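Local coordinates for protein PelA (PDB 5TCB) that probably hydrolyses glycosidic bonds through its glycoside hydrolase domain, the part present in this chain, and as a full-length protein probably also has deacetylase activity, at residues 261-265 with 266-270. Numbering follows the deposited sequence.
Sequences VSTPA and LDYLG
Thr263 and Asp267 tie together a tight reversal of the chain, a local contact in the loop that leaves strand 258-262. The reversal is a type I beta turn from Thr263 to Leu266: Leu266 N donates to Thr263 O at 2.9 Å with an N-H...O angle of 150°. Leu266 then adopts a left-handed backbone conformation (phi 53°), and the chain turns back past Thr263. Its side chain packs against the turn, CD2 lying 3.2 Å from Pro264 O and CD1 reaching the CB of Ser262. A side-chain bond spans the same bend. Thr263 OG1 gives its proton to Asp267 OD1 over 3.0 Å, meeting the oxygen nearly along its C-O axis, while the two side chains cross at about a right angle. With CG between its own backbone N and carbonyl carbon (chi1 62°), Asp267 folds its carboxylate back over the turn, bringing OD1 to Thr263. The other oxygen, Asp267 OD2, lies 3.6 Å from Ala265 CB.

Strand 258-262 is the last of eight parallel strands in sequential order, consistent with a (beta/alpha)8 barrel. A backbone bond between Leu266 and Tyr31 links the returning loop to the segment following the first strand, 27-30.

Farther along, Thr263 CG2 approaches the Tyr268 ring obliquely, 3.9 Å from CD2, whereas Ser262 OG lies at the ring edge near its plane. The phenol end is anchored separately, with Tyr268 OH hydrogen-bonded to Arg242. One water bridges the two limbs, accepting from Ser262 OG at 2.7 Å and donating to Tyr268 O at 2.7 Å. On the strand itself, Val261 O receives a C-H...O contact from Gly270 CA at 3.3 Å.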
ATOM      1  N   VAL A 261      13.115  -0.016   4.200  1.00 19.45           N
ATOM      2  CA  VAL A 261      13.947   0.735   3.273  1.00 18.28           C
ATOM      3  C   VAL A 261      14.376  -0.230   2.184  1.00 20.15           C
ATOM      4  O   VAL A 261      15.131  -1.176   2.441  1.00 21.79           O
ATOM      5  CB  VAL A 261      15.147   1.371   3.974  1.00 19.31           C
ATOM      6  CG1 VAL A 261      15.889   2.283   2.998  1.00 22.04           C
ATOM      7  CG2 VAL A 261      14.694   2.117   5.255  1.00 22.04           C
ATOM      8  N   SER A 262      13.884  -0.017   0.970  1.00 21.42           N
ATOM      9  CA  SER A 262      14.039  -1.031  -0.068  1.00 19.10           C
ATOM     10  C   SER A 262      14.160  -0.346  -1.429  1.00 25.28           C
ATOM     11  O   SER A 262      14.513   0.831  -1.515  1.00 24.15           O
ATOM     12  CB  SER A 262      12.871  -2.028   0.021  1.00 20.38           C
ATOM     13  OG  SER A 262      13.125  -3.156  -0.779  1.00 19.21           O
ATOM     14  N   THR A 263      13.921  -1.093  -2.487  1.00 20.92           N
ATOM     15  CA  THR A 263      13.969  -0.639  -3.873  1.00 22.99           C
ATOM     16  C   THR A 263      12.564  -0.405  -4.396  1.00 22.75           C
ATOM     17  O   THR A 263      11.600  -1.012  -3.914  1.00 23.43           O
ATOM     18  CB  THR A 263      14.645  -1.693  -4.757  1.00 25.26           C
ATOM     19  OG1 THR A 263      13.878  -2.902  -4.695  1.00 27.05           O
ATOM     20  CG2 THR A 263      16.077  -1.956  -4.304  1.00 28.71           C
ATOM     21  N   PRO A 264      12.408   0.422  -5.431  1.00 27.41           N
ATOM     22  CA  PRO A 264      11.052   0.720  -5.937  1.00 25.87           C
ATOM     23  C   PRO A 264      10.326  -0.469  -6.538  1.00 28.96           C
ATOM     24  O   PRO A 264       9.091  -0.447  -6.605  1.00 32.21           O
ATOM     25  CB  PRO A 264      11.312   1.805  -6.990  1.00 27.93           C
ATOM     26  CG  PRO A 264      12.751   1.584  -7.421  1.00 30.48           C
ATOM     27  CD  PRO A 264      13.453   1.148  -6.175  1.00 26.92           C
ATOM     28  N   ALA A 265      11.043  -1.493  -6.998  1.00 27.95           N
ATOM     29  CA  ALA A 265      10.412  -2.707  -7.484  1.00 28.36           C
ATOM     30  C   ALA A 265       9.978  -3.633  -6.356  1.00 23.91           C
ATOM     31  O   ALA A 265       9.177  -4.542  -6.599  1.00 26.18           O
ATOM     32  CB  ALA A 265      11.370  -3.459  -8.409  1.00 34.43           C
ATOM     33  N   LEU A 266      10.442  -3.386  -5.135  1.00 22.11           N
ATOM     34  CA  LEU A 266      10.121  -4.225  -3.983  1.00 21.75           C
ATOM     35  C   LEU A 266      10.448  -5.683  -4.293  1.00 21.35           C
ATOM     36  O   LEU A 266       9.654  -6.611  -4.063  1.00 22.04           O
ATOM     37  CB  LEU A 266       8.670  -4.049  -3.533  1.00 22.59           C
ATOM     38  CG  LEU A 266       8.281  -2.759  -2.805  1.00 24.38           C
ATOM     39  CD1 LEU A 266       9.295  -2.336  -1.751  1.00 23.19           C
ATOM     40  CD2 LEU A 266       8.024  -1.646  -3.796  1.00 30.01           C
ATOM     41  N   ASP A 267      11.667  -5.872  -4.801  1.00 21.77           N
ATOM     42  CA  ASP A 267      12.187  -7.175  -5.182  1.00 19.75           C
ATOM     43  C   ASP A 267      13.471  -7.500  -4.427  1.00 21.26           C
ATOM     44  O   ASP A 267      14.331  -8.226  -4.932  1.00 23.88           O
ATOM     45  CB  ASP A 267      12.422  -7.220  -6.687  1.00 25.99           C
ATOM     46  CG  ASP A 267      13.460  -6.210  -7.160  1.00 33.52           C
ATOM     47  OD1 ASP A 267      13.960  -5.406  -6.341  1.00 27.32           O
ATOM     48  OD2 ASP A 267      13.758  -6.199  -8.378  1.00 33.95           O
ATOM     49  N   TYR A 268      13.585  -6.968  -3.207  1.00 20.36           N
ATOM     50  CA  TYR A 268      14.831  -6.898  -2.459  1.00 18.44           C
ATOM     51  C   TYR A 268      14.530  -7.103  -0.993  1.00 18.58           C
ATOM     52  O   TYR A 268      13.535  -6.586  -0.483  1.00 17.85           O
ATOM     53  CB  TYR A 268      15.497  -5.530  -2.687  1.00 18.81           C
ATOM     54  CG  TYR A 268      16.697  -5.158  -1.803  1.00 19.11           C
ATOM     55  CD1 TYR A 268      17.878  -5.881  -1.820  1.00 19.71           C
ATOM     56  CD2 TYR A 268      16.654  -4.015  -1.027  1.00 21.32           C
ATOM     57  CE1 TYR A 268      18.982  -5.487  -1.034  1.00 23.84           C
ATOM     58  CE2 TYR A 268      17.721  -3.613  -0.251  1.00 20.70           C
ATOM     59  CZ  TYR A 268      18.889  -4.324  -0.263  1.00 20.19           C
ATOM     60  OH  TYR A 268      19.942  -3.891   0.504  1.00 23.26           O
ATOM     61  N   LEU A 269      15.406  -7.840  -0.304  1.00 19.31           N
ATOM     62  CA  LEU A 269      15.274  -8.005   1.140  1.00 19.69           C
ATOM     63  C   LEU A 269      15.838  -6.750   1.812  1.00 19.18           C
ATOM     64  O   LEU A 269      16.953  -6.719   2.331  1.00 19.84           O
ATOM     65  CB  LEU A 269      15.958  -9.287   1.590  1.00 19.46           C
ATOM     66  CG  LEU A 269      15.173 -10.578   1.416  1.00 31.01           C
ATOM     67  CD1 LEU A 269      16.073 -11.778   1.651  1.00 28.46           C
ATOM     68  CD2 LEU A 269      13.973 -10.597   2.383  1.00 30.57           C
ATOM     69  N   GLY A 270      15.015  -5.709   1.814  1.00 20.79           N
ATOM     70  CA  GLY A 270      15.361  -4.450   2.435  1.00 20.09           C
ATOM     71  C   GLY A 270      15.375  -4.561   3.947  1.00 19.29           C
ATOM     72  O   GLY A 270      15.238  -5.635   4.534  1.00 22.22           O
TER
HETATM   73  O   HOH W   1      11.409  -5.210  -1.304  1.00 18.99           O